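Local atomic coordinates of AncCDT-1 (Synthetic construct, PDB entry 5T0W), a protein that binds amino acids, here arginine, as a reconstructed ancestral solute-binding protein of the periplasmic type and a precursor of cyclohexadienyl dehydratase. Residues Asp49-Lys54 with Asp238-Lys243; Ile75-Leu78 with Lys82-Ile85; Ser88-Thr93 with Val100-Pro105; Phe211-Arg214 with Glu219-Asn222. One frame throughout, in Å; residues are numbered along the deposited sequence.

Overall arrangement
All four contacts lie in the same lobe of a two-lobed solute-binding fold, and contact 1, joining residues far apart in the chain, closes a loop that contains the other three. Contact 3 meets the bound arginine directly, whereas the side chains of Leu52 in contact 1 and Phe83 in contact 2 lie about 13 Å and about 11 Å from it. A weak hydrogen bond from Gly89 N to Asp49 OD2 links contact 3 to contact 1. Contacts 3 and 4 have centres about 10 Å apart and share a sheet through strands 101-102 and 207-213. Ile75 of contact 2 packs on Met90 of contact 3, and Arg214 carries contact 4 across to contact 2.

Contact 1: residues Asp49-Lys54 with Asp238-Lys243; sequences DIDLAK and DKLYEK
Lys243 and Asp51 form a salt bridge between two helices, with NZ of Lys243 standing 2.8 Å from OD2 of Asp51. The ammonium arrives on the syn side of that oxygen, 17° out of the carboxylate plane. It gets there because Lys243 has CG anti to its backbone N (chi1 169°) and an extended chain beyond, which spans the gap and meets the aspartate coming the other way. The same OD2 also accepts a hydrogen bond from the indole NE1 of Trp244, so two neighbours on one helix grip a single oxygen and probably fix the rotation of the carboxylate.

Beside this polar pair lies a small apolar patch. One methyl of Leu240, CD2, does the touching: it rests 3.4 Å from CB of Asp51 and 4.0 Å from CD2 of Leu52, the two leucines sliding past one another. The segments run nearly antiparallel, at 161°, with their axes 10.7 Å apart, and only 170 Å² is buried between them.

Helix 236-245 thus docks on the more exposed flank of helix 48-60. Ile50 and Ala53 pack on Phe66 of strand 63-68, while Leu52 also reaches Phe211 of strand 207-213.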
loop_
_atom_site.group_PDB
_atom_site.type_symbol
_atom_site.label_atom_id
_atom_site.label_comp_id
_atom_site.label_asym_id
_atom_site.label_seq_id
_atom_site.Cartn_x
_atom_site.Cartn_y
_atom_site.Cartn_z
ATOM N N ASP A 49 1.812 -8.740 1.263
ATOM C CA ASP A 49 1.710 -8.372 2.668
ATOM C C ASP A 49 1.140 -9.510 3.502
ATOM O O ASP A 49 1.453 -9.651 4.684
ATOM C CB ASP A 49 0.830 -7.138 2.847
ATOM C CG ASP A 49 1.545 -5.856 2.557
ATOM O OD1 ASP A 49 2.795 -5.842 2.539
ATOM O OD2 ASP A 49 0.828 -4.835 2.415
ATOM N N ILE A 50 0.284 -10.320 2.887
ATOM C CA ILE A 50 -0.370 -11.432 3.578
ATOM C C ILE A 50 0.658 -12.507 3.832
ATOM O O ILE A 50 0.805 -12.970 4.961
ATOM C CB ILE A 50 -1.541 -11.970 2.753
ATOM C CG1 ILE A 50 -2.579 -10.853 2.528
ATOM C CG2 ILE A 50 -2.187 -13.158 3.426
ATOM C CD1 ILE A 50 -3.055 -10.155 3.787
ATOM N N ASP A 51 1.422 -12.863 2.814
ATOM C CA ASP A 51 2.465 -13.870 3.002
ATOM C C ASP A 51 3.496 -13.432 4.034
ATOM O O ASP A 51 3.931 -14.210 4.875
ATOM C CB ASP A 51 3.160 -14.179 1.681
ATOM C CG ASP A 51 2.282 -14.961 0.719
ATOM O OD1 ASP A 51 1.127 -15.287 1.068
ATOM O OD2 ASP A 51 2.758 -15.229 -0.404
ATOM N N LEU A 52 3.886 -12.171 3.967
ATOM C CA LEU A 52 4.812 -11.634 4.941
ATOM C C LEU A 52 4.204 -11.709 6.331
ATOM O O LEU A 52 4.856 -12.199 7.255
ATOM C CB LEU A 52 5.191 -10.203 4.572
ATOM C CG LEU A 52 6.237 -10.135 3.434
ATOM C CD1 LEU A 52 6.593 -8.738 2.933
ATOM C CD2 LEU A 52 7.509 -10.931 3.713
ATOM N N ALA A 53 2.967 -11.230 6.481
ATOM C CA ALA A 53 2.253 -11.350 7.749
ATOM C C ALA A 53 2.301 -12.781 8.279
ATOM O O ALA A 53 2.591 -13.007 9.455
ATOM C CB ALA A 53 0.820 -10.902 7.601
ATOM N N LYS A 54 2.042 -13.744 7.404
ATOM C CA LYS A 54 2.107 -15.144 7.791
ATOM C C LYS A 54 3.476 -15.513 8.286
ATOM O O LYS A 54 3.596 -16.220 9.292
ATOM C CB LYS A 54 1.760 -16.045 6.624
ATOM C CG LYS A 54 0.286 -16.009 6.298
ATOM C CD LYS A 54 -0.037 -17.011 5.212
ATOM C CE LYS A 54 -1.538 -17.039 4.997
ATOM N NZ LYS A 54 -1.818 -17.641 3.683
ATOM N N ASP A 238 13.269 -13.074 -1.075
ATOM C CA ASP A 238 13.416 -13.043 -2.538
ATOM C C ASP A 238 12.386 -13.950 -3.181
ATOM O O ASP A 238 11.791 -13.568 -4.181
ATOM C CB ASP A 238 14.825 -13.438 -2.980
ATOM C CG ASP A 238 15.887 -12.479 -2.501
ATOM O OD1 ASP A 238 15.556 -11.336 -2.085
ATOM O OD2 ASP A 238 17.079 -12.899 -2.495
ATOM N N LYS A 239 12.178 -15.141 -2.607
ATOM C CA LYS A 239 11.226 -16.118 -3.177
ATOM C C LYS A 239 9.867 -15.446 -3.251
ATOM O O LYS A 239 9.152 -15.519 -4.254
ATOM C CB LYS A 239 11.172 -17.435 -2.370
ATOM N N LEU A 240 9.564 -14.714 -2.195
ATOM C CA LEU A 240 8.282 -14.075 -2.053
ATOM C C LEU A 240 8.118 -12.811 -2.927
ATOM O O LEU A 240 7.027 -12.550 -3.452
ATOM C CB LEU A 240 8.088 -13.764 -0.592
ATOM C CG LEU A 240 7.179 -14.750 0.136
ATOM C CD1 LEU A 240 7.845 -16.019 0.728
ATOM C CD2 LEU A 240 6.509 -13.881 1.188
ATOM N N TYR A 241 9.191 -12.044 -3.088
ATOM C CA TYR A 241 9.172 -10.867 -3.951
ATOM C C TYR A 241 8.927 -11.273 -5.397
ATOM O O TYR A 241 8.020 -10.759 -6.056
ATOM C CB TYR A 241 10.498 -10.116 -3.856
ATOM C CG TYR A 241 10.570 -8.862 -4.722
ATOM C CD1 TYR A 241 10.894 -8.946 -6.081
ATOM C CD2 TYR A 241 10.305 -7.604 -4.185
ATOM C CE1 TYR A 241 10.937 -7.818 -6.877
ATOM C CE2 TYR A 241 10.345 -6.461 -4.976
ATOM C CZ TYR A 241 10.668 -6.573 -6.326
ATOM O OH TYR A 241 10.733 -5.443 -7.117
ATOM N N GLU A 242 9.728 -12.200 -5.896
ATOM C CA GLU A 242 9.579 -12.638 -7.280
ATOM C C GLU A 242 8.235 -13.304 -7.542
ATOM O O GLU A 242 7.763 -13.322 -8.671
ATOM C CB GLU A 242 10.721 -13.575 -7.678
ATOM C CG GLU A 242 12.051 -12.858 -7.883
ATOM C CD GLU A 242 13.258 -13.732 -7.545
ATOM O OE1 GLU A 242 13.129 -14.716 -6.773
ATOM O OE2 GLU A 242 14.360 -13.458 -8.072
ATOM N N LYS A 243 7.629 -13.847 -6.495
ATOM C CA LYS A 243 6.323 -14.460 -6.609
ATOM C C LYS A 243 5.237 -13.445 -6.925
ATOM O O LYS A 243 4.322 -13.742 -7.682
ATOM C CB LYS A 243 5.965 -15.207 -5.320
ATOM C CG LYS A 243 4.508 -15.646 -5.250
ATOM C CD LYS A 243 4.198 -16.359 -3.951
ATOM C CE LYS A 243 2.711 -16.625 -3.823
ATOM N NZ LYS A 243 2.414 -17.140 -2.448
#

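Contact 2: residues Ile75-Leu78 with Lys82-Ile85; sequences IPAL and KFDI
The ring of Phe83 lies against the last turn of helix 74-79, one face overlapping the carbonyl carbon of Ala77. Its far rim divides between two residues: CE2 meets the methyl CB of Ala77 at 3.7 Å, while CE1 approaches CB of Leu78 obliquely, at 3.5 Å. Phe83 takes the crowded position, with CG between the backbone N and the carbonyl carbon (chi1 46°), and this turns the ring back onto the helix that the chain has just left. Leu78 crosses it at about a right angle. The CD1 methyl of Leu78 runs on to the backbone that follows, 3.7 Å from O of Phe83 and equally 3.7 Å from O of Asp84.

A backbone hydrogen bond brings the chain round. N of Lys82 reaches O of Ala77 at 2.9 Å, with the N-H pointing at the oxygen at 161° and the donor tilted 20° from the carbonyl plane. Lys82 lays CB and CG over the same carbonyl and then bends away.

An alanine in place of Phe83 would probably open a gap beside Ala77 and Leu78, leaving the turn held more by polar bonds.

Chemically, apolar packing of the ring on Ala77 and Leu78 sits beside the polar end of the helix. O of Leu78 and O of Phe83 both accept from NH1 of Arg214, so that one guanidinium probably offsets the negative end of the helix dipole and satisfies two carbonyls of buried residues.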
loop_
_atom_site.group_PDB
_atom_site.type_symbol
_atom_site.label_atom_id
_atom_site.label_comp_id
_atom_site.label_asym_id
_atom_site.label_seq_id
_atom_site.Cartn_x
_atom_site.Cartn_y
_atom_site.Cartn_z
ATOM N N ILE A 75 -4.186 4.415 10.321
ATOM C CA ILE A 75 -3.293 4.851 11.383
ATOM C C ILE A 75 -4.032 5.101 12.705
ATOM O O ILE A 75 -3.572 4.678 13.766
ATOM C CB ILE A 75 -2.478 6.076 10.970
ATOM C CG1 ILE A 75 -1.412 5.620 9.988
ATOM C CG2 ILE A 75 -1.842 6.738 12.181
ATOM C CD1 ILE A 75 -0.542 6.723 9.453
ATOM N N PRO A 76 -5.176 5.790 12.660
ATOM C CA PRO A 76 -5.950 5.884 13.919
ATOM C C PRO A 76 -6.351 4.527 14.502
ATOM O O PRO A 76 -6.394 4.367 15.728
ATOM C CB PRO A 76 -7.191 6.688 13.504
ATOM C CG PRO A 76 -6.689 7.570 12.403
ATOM C CD PRO A 76 -5.634 6.771 11.657
ATOM N N ALA A 77 -6.688 3.572 13.636
ATOM C CA ALA A 77 -7.066 2.253 14.092
ATOM C C ALA A 77 -5.886 1.601 14.809
ATOM O O ALA A 77 -6.065 0.953 15.838
ATOM C CB ALA A 77 -7.520 1.397 12.934
ATOM N N LEU A 78 -4.688 1.816 14.278
ATOM C CA LEU A 78 -3.492 1.255 14.850
ATOM C C LEU A 78 -3.219 1.901 16.192
ATOM O O LEU A 78 -3.039 1.201 17.193
ATOM C CB LEU A 78 -2.289 1.493 13.936
ATOM C CG LEU A 78 -0.937 1.169 14.565
ATOM C CD1 LEU A 78 -0.855 -0.305 14.888
ATOM C CD2 LEU A 78 0.195 1.612 13.671
ATOM N N LYS A 82 -6.657 -1.296 17.558
ATOM C CA LYS A 82 -7.525 -2.223 16.823
ATOM C C LYS A 82 -6.758 -3.411 16.259
ATOM O O LYS A 82 -7.348 -4.443 15.939
ATOM C CB LYS A 82 -8.259 -1.502 15.695
ATOM C CG LYS A 82 -9.220 -0.437 16.204
ATOM C CD LYS A 82 -10.586 -0.611 15.590
ATOM C CE LYS A 82 -11.560 0.365 16.225
ATOM N NZ LYS A 82 -12.057 -0.168 17.535
ATOM N N PHE A 83 -5.447 -3.254 16.131
ATOM C CA PHE A 83 -4.594 -4.337 15.737
ATOM C C PHE A 83 -3.173 -3.972 16.132
ATOM O O PHE A 83 -2.918 -2.865 16.569
ATOM C CB PHE A 83 -4.704 -4.594 14.223
ATOM C CG PHE A 83 -4.647 -3.348 13.389
ATOM C CD1 PHE A 83 -3.461 -2.677 13.216
ATOM C CD2 PHE A 83 -5.789 -2.855 12.768
ATOM C CE1 PHE A 83 -3.403 -1.531 12.450
ATOM C CE2 PHE A 83 -5.750 -1.704 12.007
ATOM C CZ PHE A 83 -4.545 -1.036 11.847
ATOM N N ASP A 84 -2.237 -4.898 15.924
ATOM C CA ASP A 84 -0.852 -4.682 16.356
ATOM C C ASP A 84 0.062 -4.070 15.347
ATOM O O ASP A 84 1.025 -3.437 15.726
ATOM C CB ASP A 84 -0.239 -6.011 16.747
ATOM C CG ASP A 84 -1.079 -6.741 17.723
ATOM O OD1 ASP A 84 -1.381 -6.127 18.779
ATOM O OD2 ASP A 84 -1.446 -7.895 17.416
ATOM N N ILE A 85 -0.208 -4.265 14.065
ATOM C CA ILE A 85 0.757 -3.880 13.039
ATOM C C ILE A 85 0.076 -3.646 11.707
ATOM O O ILE A 85 -0.838 -4.395 11.329
ATOM C CB ILE A 85 1.855 -4.964 12.891
ATOM C CG1 ILE A 85 2.919 -4.574 11.863
ATOM C CG2 ILE A 85 1.255 -6.310 12.479
ATOM C CD1 ILE A 85 4.219 -5.322 12.033
#

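Contact 3: residues Ser88-Thr93 with Val100-Pro105; sequences SGMTIT and VDFSDP. With ARG (arginine), chain E.
The loop Ser88-Thr93 forms part of the arginine-binding pocket, and Phe102, on the short strand 101-102, backs it by packing against Met90 and Ile92. CG1 of Ile92 sits over one face of the Phe102 ring in a CH-pi contact, 3.9 Å from the centroid and 27° off the normal. Met90 comes instead at the rim: its chain is fully extended, with CG anti to the backbone N (chi1 -172°), which carries CE to 3.5 Å from CZ of Phe102 near the ring plane. SD of Met90, 5.1 Å from the centroid, makes this a Met-aromatic contact.

Turned away from strand 101-102, the loop grips the ligand. The amino N of the ligand donates to O of Gly89 at 2.8 Å and to OG1 of Thr91 at 2.9 Å, while N of Thr91 donates to OXT of the arginine at 2.8 Å. At the guanidinium end, NH1 of the ligand reaches OG of Ser88 at 3.0 Å and NE donates to O of Ser88 at 3.1 Å. Arg96, Gln139, Thr143 and Asp181 also hydrogen-bond to the ligand.

Shrinking Phe102 to an alanine would remove the surface that Met90 and Ile92 lean on, and is likely to let the ligand-binding loop shift.

The loop is therefore two-faced: apolar side chains help to anchor it, while backbone groups and two hydroxyls read both ends of the amino acid.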
loop_
_atom_site.group_PDB
_atom_site.type_symbol
_atom_site.label_atom_id
_atom_site.label_comp_id
_atom_site.label_asym_id
_atom_site.label_seq_id
_atom_site.Cartn_x
_atom_site.Cartn_y
_atom_site.Cartn_z
ATOM N N SER A 88 0.244 -3.260 4.733
ATOM C CA SER A 88 -0.780 -2.792 3.782
ATOM C C SER A 88 -0.234 -1.822 2.759
ATOM O O SER A 88 -0.864 -0.825 2.428
ATOM C CB SER A 88 -1.989 -2.181 4.508
ATOM O OG SER A 88 -3.148 -2.292 3.706
ATOM N N GLY A 89 0.951 -2.139 2.266
ATOM C CA GLY A 89 1.603 -1.345 1.239
ATOM C C GLY A 89 1.867 0.078 1.654
ATOM O O GLY A 89 1.714 0.982 0.860
ATOM N N MET A 90 2.228 0.267 2.920
ATOM C CA MET A 90 2.348 1.590 3.465
ATOM C C MET A 90 3.707 2.254 3.236
ATOM O O MET A 90 4.737 1.794 3.686
ATOM C CB MET A 90 2.049 1.552 4.931
ATOM C CG MET A 90 1.967 2.925 5.526
ATOM S SD MET A 90 1.191 2.890 7.108
ATOM C CE MET A 90 1.386 4.598 7.559
ATOM N N THR A 91 3.685 3.350 2.499
ATOM C CA THR A 91 4.856 4.169 2.271
ATOM C C THR A 91 5.283 4.851 3.584
ATOM O O THR A 91 4.461 5.316 4.340
ATOM C CB THR A 91 4.532 5.242 1.222
ATOM O OG1 THR A 91 4.156 4.615 -0.004
ATOM C CG2 THR A 91 5.711 6.129 0.981
ATOM N N ILE A 92 6.600 4.880 3.829
ATOM C CA ILE A 92 7.197 5.601 4.967
ATOM C C ILE A 92 7.318 7.063 4.578
ATOM O O ILE A 92 7.951 7.373 3.609
ATOM C CB ILE A 92 8.601 5.055 5.342
ATOM C CG1 ILE A 92 8.496 3.568 5.735
ATOM C CG2 ILE A 92 9.203 5.841 6.491
ATOM C CD1 ILE A 92 9.802 2.842 5.865
ATOM N N THR A 93 6.681 7.940 5.342
ATOM C CA THR A 93 6.785 9.356 5.103
ATOM C C THR A 93 7.116 10.092 6.386
ATOM O O THR A 93 6.842 9.586 7.483
ATOM C CB THR A 93 5.487 9.952 4.507
ATOM O OG1 THR A 93 4.440 9.948 5.486
ATOM C CG2 THR A 93 5.061 9.208 3.248
ATOM N N VAL A 100 3.578 7.202 14.001
ATOM C CA VAL A 100 3.864 5.789 14.249
ATOM C C VAL A 100 5.312 5.506 13.932
ATOM O O VAL A 100 6.008 6.342 13.355
ATOM C CB VAL A 100 2.989 4.875 13.369
ATOM C CG1 VAL A 100 1.517 5.104 13.627
ATOM C CG2 VAL A 100 3.287 5.096 11.878
ATOM N N ASP A 101 5.756 4.323 14.314
ATOM C CA ASP A 101 7.090 3.868 13.998
ATOM C C ASP A 101 7.010 2.910 12.827
ATOM O O ASP A 101 6.131 2.066 12.753
ATOM C CB ASP A 101 7.731 3.142 15.197
ATOM C CG ASP A 101 8.344 4.077 16.258
ATOM O OD1 ASP A 101 8.791 5.188 15.926
ATOM O OD2 ASP A 101 8.344 3.646 17.451
ATOM N N PHE A 102 7.981 2.994 11.932
ATOM C CA PHE A 102 8.093 2.079 10.802
ATOM C C PHE A 102 9.251 1.120 10.942
ATOM O O PHE A 102 10.309 1.458 11.432
ATOM C CB PHE A 102 8.299 2.859 9.531
ATOM C CG PHE A 102 7.081 3.527 9.054
ATOM C CD1 PHE A 102 6.147 2.827 8.295
ATOM C CD2 PHE A 102 6.851 4.845 9.358
ATOM C CE1 PHE A 102 5.026 3.446 7.834
ATOM C CE2 PHE A 102 5.731 5.471 8.898
ATOM C CZ PHE A 102 4.820 4.773 8.144
ATOM N N SER A 103 9.027 -0.095 10.468
ATOM C CA SER A 103 10.071 -1.061 10.287
ATOM C C SER A 103 11.063 -0.543 9.263
ATOM O O SER A 103 10.867 0.523 8.639
ATOM C CB SER A 103 9.469 -2.370 9.760
ATOM O OG SER A 103 9.178 -2.299 8.367
ATOM N N ASP A 104 12.141 -1.287 9.100
ATOM C CA ASP A 104 13.028 -1.050 7.977
ATOM C C ASP A 104 12.274 -1.296 6.658
ATOM O O ASP A 104 11.285 -2.017 6.658
ATOM C CB ASP A 104 14.240 -1.966 8.046
ATOM C CG ASP A 104 15.116 -1.673 9.217
ATOM O OD1 ASP A 104 15.398 -0.476 9.440
ATOM O OD2 ASP A 104 15.582 -2.641 9.860
ATOM N N PRO A 105 12.738 -0.688 5.544
ATOM C CA PRO A 105 12.011 -0.806 4.269
ATOM C C PRO A 105 11.824 -2.226 3.861
ATOM O O PRO A 105 12.767 -2.968 3.953
ATOM C CB PRO A 105 12.930 -0.084 3.273
ATOM C CG PRO A 105 13.641 0.927 4.104
ATOM C CD PRO A 105 13.887 0.227 5.417
HETATM N N ARG E . 1.656 3.308 -0.751
HETATM C CA ARG E . 0.575 4.297 -0.650
HETATM C C ARG E . 0.565 4.813 0.740
HETATM O O ARG E . -0.057 5.851 0.965
HETATM C CB ARG E . -0.755 3.667 -0.942
HETATM C CG ARG E . -1.118 2.644 0.095
HETATM C CD ARG E . -2.564 2.179 -0.054
HETATM N NE ARG E . -2.705 0.838 0.491
HETATM C CZ ARG E . -3.862 0.208 0.615
HETATM N NH1 ARG E . -3.902 -1.038 1.102
HETATM N NH2 ARG E . -4.980 0.817 0.241
HETATM O OXT ARG E . 1.157 4.185 1.640
#

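Contact 4: residues Phe211-Arg214 with Glu219-Asn222; sequences FAIR and ELLN
Ile213 carries the whole of the apolar contact, its two branches meeting successive leucines of helix 218-233. The CG2 methyl of Ile213 lies 4.0 Å from CD2 of Leu220, those two side chains sliding past each other in opposite directions. The longer branch goes further: CG1 of Ile213 stands between the backbone N and the carbonyl carbon (chi1 67°), and from there the chain extends to place CD1 3.8 Å from CB of Leu221. This CD1 methyl of Ile213 also rests against the helix backbone, 3.7 Å from N of Leu221, and so lies at the junction of the two leucines. The patch is small, burying 141 Å² in all, and Ile213 and Leu220 are themselves buried.

The polar bonds of the strand segment go to other partners: Ile213 pairs through its backbone with Asp101, and Phe211 with Ser103, whose OG also bonds to N of Phe211.

In the fold, this is the strand-to-helix packing that follows a tight connection, since only four residues separate the two segments. Strand 207-213 pairs antiparallel with strand 101-102, and Ile213 also touches Ile85 of strand 85-86. Leu220 lies between Ile213 and helix 15-22, where it packs on Leu16 and Ile19.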
loop_
_atom_site.group_PDB
_atom_site.type_symbol
_atom_site.label_atom_id
_atom_site.label_comp_id
_atom_site.label_asym_id
_atom_site.label_seq_id
_atom_site.Cartn_x
_atom_site.Cartn_y
_atom_site.Cartn_z
ATOM N N PHE A 211 6.275 -1.593 7.483
ATOM C CA PHE A 211 5.207 -1.953 8.407
ATOM C C PHE A 211 5.171 -1.020 9.600
ATOM O O PHE A 211 6.195 -0.744 10.214
ATOM C CB PHE A 211 5.417 -3.361 8.899
ATOM C CG PHE A 211 5.663 -4.317 7.805
ATOM C CD1 PHE A 211 4.743 -4.443 6.771
ATOM C CD2 PHE A 211 6.807 -5.085 7.782
ATOM C CE1 PHE A 211 4.969 -5.338 5.748
ATOM C CE2 PHE A 211 7.035 -5.983 6.777
ATOM C CZ PHE A 211 6.130 -6.103 5.749
ATOM N N ALA A 212 3.976 -0.553 9.948
ATOM C CA ALA A 212 3.816 0.452 11.020
ATOM C C ALA A 212 3.438 -0.186 12.334
ATOM O O ALA A 212 2.657 -1.111 12.342
ATOM C CB ALA A 212 2.756 1.466 10.633
ATOM N N ILE A 213 3.981 0.330 13.430
ATOM C CA ILE A 213 3.504 -0.026 14.751
ATOM C C ILE A 213 3.399 1.226 15.624
ATOM O O ILE A 213 4.030 2.249 15.328
ATOM C CB ILE A 213 4.415 -1.038 15.457
ATOM C CG1 ILE A 213 5.763 -0.405 15.780
ATOM C CG2 ILE A 213 4.615 -2.280 14.603
ATOM C CD1 ILE A 213 6.561 -1.192 16.802
ATOM N N ARG A 214 2.649 1.132 16.715
ATOM C CA ARG A 214 2.573 2.228 17.667
ATOM C C ARG A 214 3.953 2.570 18.219
ATOM O O ARG A 214 4.792 1.683 18.408
ATOM C CB ARG A 214 1.682 1.868 18.844
ATOM C CG ARG A 214 0.244 1.700 18.504
ATOM C CD ARG A 214 -0.526 1.387 19.779
ATOM N NE ARG A 214 -0.346 0.004 20.253
ATOM C CZ ARG A 214 -0.935 -1.068 19.725
ATOM N NH1 ARG A 214 -1.732 -0.953 18.670
ATOM N NH2 ARG A 214 -0.711 -2.268 20.236
ATOM N N GLU A 219 10.590 -3.308 21.576
ATOM C CA GLU A 219 10.692 -4.785 21.561
ATOM C C GLU A 219 10.085 -5.326 20.267
ATOM O O GLU A 219 10.740 -6.053 19.519
ATOM C CB GLU A 219 10.006 -5.437 22.790
ATOM C CG GLU A 219 10.880 -5.533 24.032
ATOM C CD GLU A 219 10.123 -6.024 25.262
ATOM O OE1 GLU A 219 10.071 -5.275 26.267
ATOM O OE2 GLU A 219 9.536 -7.129 25.224
ATOM N N LEU A 220 8.860 -4.899 19.986
ATOM C CA LEU A 220 8.149 -5.317 18.767
ATOM C C LEU A 220 8.836 -4.823 17.513
ATOM O O LEU A 220 9.033 -5.578 16.562
ATOM C CB LEU A 220 6.708 -4.823 18.809
ATOM C CG LEU A 220 5.811 -5.301 17.672
ATOM C CD1 LEU A 220 5.723 -6.812 17.637
ATOM C CD2 LEU A 220 4.426 -4.682 17.816
ATOM N N LEU A 221 9.273 -3.570 17.540
ATOM C CA LEU A 221 9.992 -2.991 16.396
ATOM C C LEU A 221 11.276 -3.752 16.078
ATOM O O LEU A 221 11.537 -4.086 14.927
ATOM C CB LEU A 221 10.311 -1.517 16.632
ATOM C CG LEU A 221 10.972 -0.811 15.444
ATOM C CD1 LEU A 221 10.200 -1.045 14.158
ATOM C CD2 LEU A 221 11.129 0.686 15.696
ATOM N N ASN A 222 12.067 -4.021 17.116
ATOM C CA ASN A 222 13.312 -4.794 16.956
ATOM C C ASN A 222 13.026 -6.189 16.435
ATOM O O ASN A 222 13.735 -6.696 15.580
ATOM C CB ASN A 222 14.065 -4.868 18.268
ATOM C CG ASN A 222 14.525 -3.501 18.746
ATOM O OD1 ASN A 222 14.581 -2.538 17.977
ATOM N ND2 ASN A 222 14.858 -3.409 20.029
#